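Local coordinates for putative fimbriae assembly chaperone (Salmonella typhimurium, PDB 2CO7), which probably acts as a periplasmic chaperone of the PapD family, helping Saf fimbrial subunits to fold and assemble, at residues I22-T27 with I129-A134. Sequence-based numbering, arbitrary orientation.
Sequences IYHAGT and IFRPDA
Ile22 sets its CG2 methyl over the centre of one face of the Arg131 guanidinium, 3.9 Å from Arg131 CZ. Arg131 gets there by running extended from the backbone and then bending at chi3 (-61°), which swings its planar end back toward Ile22. Salt bridges from NE to Glu90 and from NH2 to Asp208 hold that plane in place. The other branch of Ile22 ends in CD1, which packs against Ile129 CB at 3.9 Å. His24 lies alongside Arg131, its ring steeply inclined to the guanidinium. On the reverse face of the sheet, Phe130 holds CG anti to its N (chi1 -176°), bringing the ring end over to Tyr23 and Ala25. The two ring planes are inclined at 34°, an oblique pairing in which Tyr23 CD2 comes to the edge of the Phe130 ring, 3.6 Å from Phe130 CD1. Farther along, Phe130 CZ meets Ala25 CB at 3.6 Å. Parallel pairing sets this register, with hydrogen bonds from Tyr23 N to Ile129 O (2.8 Å), Arg131 N to Tyr23 O, and Ala25 N to Arg131 O. After His24 the chain leaves strand 20-24 in a type I turn, where His24 O accepts from both N and OG1 of Thr27. Tyr23 OH is hydrogen-bonded to Arg80 N, and its ring meets Phe59 edge-to-face. Within the immunoglobulin-like PapD N-terminal domain, strand 20-24 is an outermost strand of this chain's mixed sheet, beside strand 116-131, whose other flank pairs antiparallel with strand 91-100.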
ATOM      1  N   ILE B  22       9.034   5.279  12.799  1.00 19.73           N
ATOM      2  CA  ILE B  22       8.480   5.674  14.106  1.00 20.10           C
ATOM      3  C   ILE B  22       9.045   7.068  14.418  1.00 20.27           C
ATOM      4  O   ILE B  22      10.282   7.274  14.436  1.00 20.78           O
ATOM      5  CB  ILE B  22       8.822   4.671  15.229  1.00 20.52           C
ATOM      6  CG1 ILE B  22       8.394   3.245  14.819  1.00 21.60           C
ATOM      7  CG2 ILE B  22       8.230   5.176  16.637  1.00 20.17           C
ATOM      8  CD1 ILE B  22       6.910   3.104  14.414  1.00 21.93           C
ATOM      9  N   TYR B  23       8.137   8.004  14.652  1.00 20.41           N
ATOM     10  CA  TYR B  23       8.500   9.406  14.932  1.00 19.72           C
ATOM     11  C   TYR B  23       8.333   9.682  16.404  1.00 20.29           C
ATOM     12  O   TYR B  23       7.211   9.886  16.887  1.00 19.45           O
ATOM     13  CB  TYR B  23       7.645  10.367  14.069  1.00 18.92           C
ATOM     14  CG  TYR B  23       8.217  11.782  13.987  1.00 18.85           C
ATOM     15  CD1 TYR B  23       8.766  12.269  12.791  1.00 18.92           C
ATOM     16  CD2 TYR B  23       8.199  12.627  15.098  1.00 19.62           C
ATOM     17  CE1 TYR B  23       9.264  13.573  12.702  1.00 17.56           C
ATOM     18  CE2 TYR B  23       8.734  13.926  15.029  1.00 17.12           C
ATOM     19  CZ  TYR B  23       9.254  14.392  13.815  1.00 17.69           C
ATOM     20  OH  TYR B  23       9.800  15.676  13.762  1.00 18.72           O
ATOM     21  N   HIS B  24       9.462   9.700  17.118  1.00 19.42           N
ATOM     22  CA  HIS B  24       9.472   9.917  18.562  1.00 21.12           C
ATOM     23  C   HIS B  24       9.340  11.420  18.811  1.00 20.72           C
ATOM     24  O   HIS B  24      10.119  12.184  18.277  1.00 19.98           O
ATOM     25  CB  HIS B  24      10.765   9.371  19.159  1.00 21.12           C
ATOM     26  CG  HIS B  24      10.868   7.876  19.111  1.00 23.18           C
ATOM     27  ND1 HIS B  24      11.305   7.188  17.998  1.00 26.29           N
ATOM     28  CD2 HIS B  24      10.600   6.939  20.055  1.00 27.04           C
ATOM     29  CE1 HIS B  24      11.299   5.887  18.261  1.00 27.32           C
ATOM     30  NE2 HIS B  24      10.890   5.712  19.505  1.00 26.90           N
ATOM     31  N   ALA B  25       8.332  11.813  19.573  1.00 20.32           N
ATOM     32  CA  ALA B  25       7.998  13.229  19.784  1.00 21.71           C
ATOM     33  C   ALA B  25       9.168  14.173  20.139  1.00 22.21           C
ATOM     34  O   ALA B  25       9.242  15.297  19.611  1.00 23.80           O
ATOM     35  CB  ALA B  25       6.863  13.374  20.821  1.00 21.93           C
ATOM     36  N   GLY B  26      10.056  13.750  21.041  1.00 21.10           N
ATOM     37  CA  GLY B  26      11.168  14.620  21.459  1.00 20.57           C
ATOM     38  C   GLY B  26      12.248  14.886  20.414  1.00 20.62           C
ATOM     39  O   GLY B  26      13.049  15.828  20.548  1.00 20.93           O
ATOM     40  N   THR B  27      12.260  14.090  19.359  1.00 19.67           N
ATOM     41  CA  THR B  27      13.305  14.187  18.325  1.00 20.32           C
ATOM     42  C   THR B  27      13.176  15.385  17.371  1.00 19.75           C
ATOM     43  O   THR B  27      12.134  16.042  17.331  1.00 20.20           O
ATOM     44  CB  THR B  27      13.383  12.899  17.500  1.00 20.28           C
ATOM     45  OG1 THR B  27      12.242  12.820  16.639  1.00 22.85           O
ATOM     46  CG2 THR B  27      13.520  11.670  18.449  1.00 20.78           C
ATOM     47  N   ILE B 129       4.408   6.709  12.252  1.00 18.20           N
ATOM     48  CA  ILE B 129       3.690   6.594  13.529  1.00 19.48           C
ATOM     49  C   ILE B 129       4.270   7.561  14.510  1.00 19.50           C
ATOM     50  O   ILE B 129       5.442   7.420  14.920  1.00 20.41           O
ATOM     51  CB  ILE B 129       3.641   5.137  14.075  1.00 18.70           C
ATOM     52  CG1 ILE B 129       3.018   4.179  13.022  1.00 20.51           C
ATOM     53  CG2 ILE B 129       2.809   5.037  15.396  1.00 20.02           C
ATOM     54  CD1 ILE B 129       3.176   2.632  13.335  1.00 19.89           C
ATOM     55  N   PHE B 130       3.424   8.522  14.908  1.00 19.09           N
ATOM     56  CA  PHE B 130       3.849   9.527  15.858  1.00 18.60           C
ATOM     57  C   PHE B 130       3.661   9.055  17.305  1.00 18.10           C
ATOM     58  O   PHE B 130       2.552   8.732  17.687  1.00 17.99           O
ATOM     59  CB  PHE B 130       3.130  10.859  15.601  1.00 18.62           C
ATOM     60  CG  PHE B 130       3.599  11.957  16.498  1.00 20.06           C
ATOM     61  CD1 PHE B 130       4.792  12.634  16.219  1.00 18.68           C
ATOM     62  CD2 PHE B 130       2.843  12.329  17.613  1.00 19.92           C
ATOM     63  CE1 PHE B 130       5.233  13.718  17.085  1.00 17.37           C
ATOM     64  CE2 PHE B 130       3.252  13.377  18.455  1.00 21.93           C
ATOM     65  CZ  PHE B 130       4.457  14.069  18.190  1.00 21.66           C
ATOM     66  N   ARG B 131       4.738   9.037  18.083  1.00 16.77           N
ATOM     67  CA  ARG B 131       4.709   8.559  19.471  1.00 17.54           C
ATOM     68  C   ARG B 131       5.065   9.702  20.448  1.00 18.98           C
ATOM     69  O   ARG B 131       6.259  10.133  20.568  1.00 17.70           O
ATOM     70  CB  ARG B 131       5.645   7.351  19.632  1.00 17.52           C
ATOM     71  CG  ARG B 131       5.534   6.660  21.020  1.00 17.74           C
ATOM     72  CD  ARG B 131       6.346   5.420  21.064  1.00 15.04           C
ATOM     73  NE  ARG B 131       5.863   4.462  20.051  1.00 17.46           N
ATOM     74  CZ  ARG B 131       6.535   3.401  19.634  1.00 19.64           C
ATOM     75  NH1 ARG B 131       7.746   3.109  20.140  1.00 18.07           N
ATOM     76  NH2 ARG B 131       5.993   2.629  18.707  1.00 21.62           N
ATOM     77  N   PRO B 132       4.033  10.216  21.140  1.00 19.09           N
ATOM     78  CA  PRO B 132       4.231  11.222  22.181  1.00 19.90           C
ATOM     79  C   PRO B 132       5.270  10.747  23.192  1.00 20.99           C
ATOM     80  O   PRO B 132       5.413   9.545  23.423  1.00 20.32           O
ATOM     81  CB  PRO B 132       2.840  11.360  22.810  1.00 19.63           C
ATOM     82  CG  PRO B 132       1.910  10.987  21.683  1.00 19.88           C
ATOM     83  CD  PRO B 132       2.599   9.884  20.970  1.00 19.75           C
ATOM     84  N   ASP B 133       5.985  11.696  23.789  1.00 22.19           N
ATOM     85  CA  ASP B 133       7.074  11.362  24.699  1.00 23.74           C
ATOM     86  C   ASP B 133       6.556  10.643  25.958  1.00 23.31           C
ATOM     87  O   ASP B 133       7.245   9.795  26.528  1.00 24.88           O
ATOM     88  CB  ASP B 133       7.848  12.637  25.048  1.00 24.52           C
ATOM     89  CG  ASP B 133       9.275  12.361  25.529  1.00 27.41           C
ATOM     90  OD1 ASP B 133       9.607  12.761  26.672  1.00 26.92           O
ATOM     91  OD2 ASP B 133      10.045  11.729  24.779  1.00 30.96           O
ATOM     92  N   ALA B 134       5.332  10.950  26.364  1.00 22.14           N
ATOM     93  CA  ALA B 134       4.714  10.294  27.525  1.00 21.25           C
ATOM     94  C   ALA B 134       4.119   8.924  27.226  1.00 20.16           C
ATOM     95  O   ALA B 134       3.623   8.246  28.140  1.00 21.46           O
ATOM     96  CB  ALA B 134       3.668  11.213  28.174  1.00 21.92           C
TER